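Local coordinates for protein putative sulfatase yidJ (Bacteroides fragilis, PDB 2QZU) that probably hydrolyses sulfate esters as an arylsulfatase-like, metal-binding enzyme of the sulfatase family, at residues 37-42 with 278-283; 49-54 with 282-287. All blocks are in the same frame, centred on the assembly; numbering follows the deposited sequence.

Contact 1 of 2, residues 37-42 with 278-283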
# COMPACT_ATOMS: atom_id res chain seq x y z
N GLN A 37 -13.56 -10.46 6.12
CA GLN A 37 -13.24 -10.86 4.75
C GLN A 37 -12.66 -12.27 4.62
O GLN A 37 -11.78 -12.51 3.79
CB GLN A 37 -12.27 -9.83 4.17
CG GLN A 37 -12.17 -9.80 2.66
CD GLN A 37 -11.83 -8.41 2.17
OE1 GLN A 37 -12.60 -7.46 2.37
NE2 GLN A 37 -10.68 -8.27 1.53
N TYR A 38 -13.18 -13.20 5.41
CA TYR A 38 -12.73 -14.59 5.41
C TYR A 38 -13.68 -15.47 4.57
O TYR A 38 -14.86 -15.61 4.90
CB TYR A 38 -12.68 -15.10 6.86
CG TYR A 38 -11.95 -16.42 7.08
CD1 TYR A 38 -12.33 -17.57 6.40
CD2 TYR A 38 -10.89 -16.50 7.98
CE1 TYR A 38 -11.66 -18.79 6.62
CE2 TYR A 38 -10.22 -17.70 8.21
CZ TYR A 38 -10.61 -18.84 7.52
OH TYR A 38 -9.96 -20.04 7.73
N ARG A 39 -13.16 -16.05 3.49
CA ARG A 39 -13.97 -16.91 2.61
C ARG A 39 -14.31 -18.25 3.25
O ARG A 39 -13.46 -18.89 3.87
CB ARG A 39 -13.25 -17.17 1.28
CG ARG A 39 -13.23 -15.97 0.35
CD ARG A 39 -12.78 -16.36 -1.05
NE ARG A 39 -11.38 -16.78 -1.12
CZ ARG A 39 -10.97 -18.05 -1.03
NH1 ARG A 39 -11.84 -19.03 -0.85
NH2 ARG A 39 -9.67 -18.33 -1.13
N GLY A 40 -15.55 -18.69 3.06
CA GLY A 40 -16.00 -19.95 3.63
C GLY A 40 -15.20 -21.18 3.24
O GLY A 40 -14.97 -22.06 4.07
N ASP A 41 -14.77 -21.27 1.98
CA ASP A 41 -14.01 -22.45 1.56
C ASP A 41 -12.54 -22.42 1.94
O ASP A 41 -11.82 -23.39 1.69
CB ASP A 41 -14.14 -22.66 0.04
CG ASP A 41 -15.54 -23.08 -0.37
OD1 ASP A 41 -16.25 -23.67 0.47
OD2 ASP A 41 -15.92 -22.84 -1.54
N ALA A 42 -12.09 -21.33 2.55
CA ALA A 42 -10.69 -21.22 2.95
C ALA A 42 -10.45 -21.81 4.33
O ALA A 42 -9.84 -21.19 5.20
CB ALA A 42 -10.25 -19.76 2.92
N ASN A 278 -0.50 -14.34 0.34
CA ASN A 278 -0.59 -13.53 1.55
C ASN A 278 -1.97 -13.65 2.19
O ASN A 278 -2.10 -13.51 3.41
CB ASN A 278 -0.24 -12.08 1.25
CG ASN A 278 1.26 -11.85 1.16
OD1 ASN A 278 1.73 -10.88 0.57
ND2 ASN A 278 2.02 -12.75 1.76
N TYR A 279 -2.99 -13.93 1.38
CA TYR A 279 -4.34 -14.11 1.93
C TYR A 279 -4.30 -15.36 2.82
O TYR A 279 -4.80 -15.34 3.95
CB TYR A 279 -5.35 -14.31 0.80
CG TYR A 279 -6.79 -14.40 1.27
CD1 TYR A 279 -7.43 -13.32 1.89
CD2 TYR A 279 -7.52 -15.58 1.10
CE1 TYR A 279 -8.76 -13.40 2.31
CE2 TYR A 279 -8.85 -15.67 1.53
CZ TYR A 279 -9.46 -14.58 2.13
OH TYR A 279 -10.78 -14.68 2.53
N TYR A 280 -3.70 -16.43 2.31
CA TYR A 280 -3.61 -17.66 3.10
C TYR A 280 -2.73 -17.44 4.34
O TYR A 280 -3.01 -17.99 5.40
CB TYR A 280 -3.05 -18.82 2.27
CG TYR A 280 -3.99 -19.40 1.23
CD1 TYR A 280 -5.37 -19.18 1.29
CD2 TYR A 280 -3.50 -20.20 0.19
CE1 TYR A 280 -6.24 -19.76 0.36
CE2 TYR A 280 -4.35 -20.78 -0.74
CZ TYR A 280 -5.72 -20.55 -0.65
OH TYR A 280 -6.55 -21.13 -1.58
N ALA A 281 -1.67 -16.64 4.20
CA ALA A 281 -0.78 -16.36 5.32
C ALA A 281 -1.57 -15.69 6.44
O ALA A 281 -1.42 -16.06 7.61
CB ALA A 281 0.38 -15.44 4.87
N CYS A 282 -2.41 -14.73 6.08
CA CYS A 282 -3.24 -14.03 7.05
C CYS A 282 -4.17 -15.00 7.76
O CYS A 282 -4.31 -14.95 8.97
CB CYS A 282 -4.08 -12.95 6.37
SG CYS A 282 -3.17 -11.44 5.92
N ILE A 283 -4.79 -15.88 6.98
CA ILE A 283 -5.71 -16.86 7.54
C ILE A 283 -5.00 -17.79 8.52
O ILE A 283 -5.51 -18.05 9.61
CB ILE A 283 -6.38 -17.68 6.42
CG1 ILE A 283 -7.41 -16.79 5.72
CG2 ILE A 283 -7.02 -18.93 7.00
CD1 ILE A 283 -8.15 -17.46 4.56
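The phenol oxygen of Tyr279 carries the polar half of this contact. Its OH donates to Gln37 O at 2.7 Å, in the carbonyl plane and on a lone pair, and Tyr279 OH in turn accepts the backbone N-H of Arg39, whose N lies 2.9 Å away. Tyrosine suits the place because its long, rigid ring carries one group that both gives and takes a hydrogen bond, gripping the backbone on either side of Tyr38. With CG anti to the backbone N (chi1 -176°), the ring reaches straight from the helix to the loop.

Apolar packing centres on Ile283. Its CD1 sits over one face of the Tyr38 ring, a CH-pi contact 4.2 Å from the centroid, while Ile283 CG2 comes within 3.2 Å of Tyr38 OH. The same CD1 meets Ala42 CB at 3.5 Å, where a small methyl leaves room for the isoleucine. Tyr38 OH also reaches Ala42 O in a weak hydrogen bond that spans the type I turn from Arg39 to Ala42.

The guanidinium of Arg39 runs past two tyrosines. Its plane is 28° from that of the Tyr279 ring, with NE 3.8 Å from Tyr279 CE2, and is turned 61° from that of the Tyr280 ring, whose CE1 lies 4.0 Å from Arg39 NH2. Glu49 serves both polar ends, pairing with Arg39 and accepting from Tyr280 OH.

The loop, leaving strand 29-35 of the central sheet, thus lies against helix 267-299. Phe310 of the adjacent strand 306-311 meets the Tyr38 ring edge-to-face, and Ser312, just beyond that strand, bonds Tyr38 N.

Contact 2 of 2, residues 49-54 with 282-287; sequences EPVKTP and CITGVD
The carboxylate of Asp287 lies over one face of the peptide that joins Thr53 to Pro54, tilted by roughly 23° from its plane. OD1 stands over the Thr53 end, 3.3 Å from Thr53 C, and Asp287 OD2 over the proline end, 3.1 Å from Pro54 CD. No hydrogen bond links the carboxylate to this peptide, since Pro54 N has no hydrogen to give. The oxygens instead accept from the next N-H groups along the chain, OD1 from Leu56 N and OD2 from His55 N. Aspartate fits because its two acceptors can take one N-H each, which holds the group against the backbone; CG anti to the backbone N (chi1 -178°) directs it there. Its negative charge probably also interacts favourably with the N-terminal, positive end of helix 54-61.

One turn earlier on the helix, Thr284 OG1 donates to Lys52 O at 2.7 Å, in the carbonyl plane at a C=O...donor angle of 137°. Tyr246 OH bonds both to Thr284 OG1 and to Lys52 N, tying the two polar groups of Lys52's backbone into one network. The lysine's amine leads away from the helix.

Beside these polar groups, Ile283 turns its CG2 branch to the loop, 3.8 Å from Val51 CG2 and 3.6 Å from Thr53 CG2. Beta-branched residues suit this buried seam, offering methyls close to the backbone. Thr53 sends its hydroxyl elsewhere, to Gly44 N and Asp57 OD1.

Thr53 occupies the N-cap position of helix 54-61 without a capping bond from its own side chain, and an acidic residue of helix 267-299 receives the first-turn N-H groups instead. This is a helix start held by a neighbouring helix, within the alpha/beta fold of the alkaline phosphatase superfamily.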
# COMPACT_ATOMS: atom_id res chain seq x y z
N GLU A 49 -9.16 -26.13 -0.63
CA GLU A 49 -7.98 -25.30 -0.83
C GLU A 49 -6.87 -25.71 0.13
O GLU A 49 -7.13 -26.16 1.24
CB GLU A 49 -8.34 -23.82 -0.62
CG GLU A 49 -9.52 -23.37 -1.48
CD GLU A 49 -9.88 -21.91 -1.30
OE1 GLU A 49 -10.98 -21.52 -1.76
OE2 GLU A 49 -9.08 -21.15 -0.71
N PRO A 50 -5.60 -25.56 -0.30
CA PRO A 50 -4.46 -25.93 0.53
C PRO A 50 -4.06 -24.91 1.59
O PRO A 50 -2.87 -24.63 1.79
CB PRO A 50 -3.36 -26.16 -0.50
CG PRO A 50 -3.64 -25.07 -1.48
CD PRO A 50 -5.16 -25.11 -1.64
N VAL A 51 -5.05 -24.33 2.26
CA VAL A 51 -4.76 -23.37 3.31
C VAL A 51 -4.69 -24.13 4.63
O VAL A 51 -5.47 -25.05 4.87
CB VAL A 51 -5.84 -22.26 3.37
CG1 VAL A 51 -7.21 -22.86 3.67
CG2 VAL A 51 -5.46 -21.22 4.41
N LYS A 52 -3.73 -23.75 5.48
CA LYS A 52 -3.54 -24.41 6.76
C LYS A 52 -4.25 -23.70 7.90
O LYS A 52 -3.93 -22.56 8.22
CB LYS A 52 -2.04 -24.52 7.06
CG LYS A 52 -1.27 -25.33 6.03
CD LYS A 52 0.20 -25.39 6.36
CE LYS A 52 0.96 -26.22 5.32
NZ LYS A 52 0.45 -27.62 5.26
N THR A 53 -5.21 -24.40 8.51
CA THR A 53 -5.98 -23.88 9.63
C THR A 53 -6.14 -25.00 10.66
O THR A 53 -7.24 -25.46 10.93
CB THR A 53 -7.39 -23.42 9.18
OG1 THR A 53 -8.10 -24.51 8.60
CG2 THR A 53 -7.28 -22.29 8.16
N PRO A 54 -5.02 -25.46 11.24
CA PRO A 54 -5.11 -26.54 12.23
C PRO A 54 -6.00 -26.28 13.45
O PRO A 54 -6.65 -27.20 13.94
CB PRO A 54 -3.65 -26.78 12.60
CG PRO A 54 -3.02 -25.42 12.43
CD PRO A 54 -3.64 -24.96 11.13
N CYS A 282 -2.41 -14.73 6.08
CA CYS A 282 -3.24 -14.03 7.05
C CYS A 282 -4.17 -15.00 7.76
O CYS A 282 -4.31 -14.95 8.97
CB CYS A 282 -4.08 -12.95 6.37
SG CYS A 282 -3.17 -11.44 5.92
N ILE A 283 -4.79 -15.88 6.98
CA ILE A 283 -5.71 -16.86 7.54
C ILE A 283 -5.00 -17.79 8.52
O ILE A 283 -5.51 -18.05 9.61
CB ILE A 283 -6.38 -17.68 6.42
CG1 ILE A 283 -7.41 -16.79 5.72
CG2 ILE A 283 -7.02 -18.93 7.00
CD1 ILE A 283 -8.15 -17.46 4.56
N THR A 284 -3.83 -18.28 8.14
CA THR A 284 -3.09 -19.17 9.03
C THR A 284 -2.70 -18.43 10.31
O THR A 284 -2.73 -19.00 11.40
CB THR A 284 -1.85 -19.73 8.32
OG1 THR A 284 -2.28 -20.59 7.25
CG2 THR A 284 -0.99 -20.54 9.29
N GLY A 285 -2.37 -17.14 10.18
CA GLY A 285 -2.01 -16.35 11.34
C GLY A 285 -3.23 -16.15 12.23
O GLY A 285 -3.15 -16.25 13.45
N VAL A 286 -4.37 -15.87 11.60
CA VAL A 286 -5.61 -15.69 12.35
C VAL A 286 -5.91 -17.01 13.08
O VAL A 286 -6.25 -17.01 14.26
CB VAL A 286 -6.78 -15.32 11.41
CG1 VAL A 286 -8.12 -15.58 12.09
CG2 VAL A 286 -6.68 -13.85 11.03
N ASP A 287 -5.75 -18.11 12.37
CA ASP A 287 -5.99 -19.45 12.91
C ASP A 287 -5.19 -19.69 14.19
O ASP A 287 -5.73 -20.17 15.19
CB ASP A 287 -5.63 -20.51 11.87
CG ASP A 287 -5.91 -21.92 12.35
OD1 ASP A 287 -7.09 -22.33 12.33
OD2 ASP A 287 -4.95 -22.62 12.73

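From the N terminus, the chain leaves strand 29-35, passes through 37-42 and then 49-54, and enters helix 54-61; about 205 residues later it returns as helix 267-299. Both contacts close this long excursion, with 235 residues between the segments of contact 1 and 227 between those of contact 2. Segment 49-54 follows 37-42 and 282-287 runs on beyond 278-283, so the two closures cross rather than nest, sharing Cys282 and Ile283. Their centres are 7 Å apart. Glu49 joins them, and Thr53 CG2 packs on Tyr38 OH at 3.5 Å. Together they lay one connection between the central sheet and helix 54-61 along a single helix.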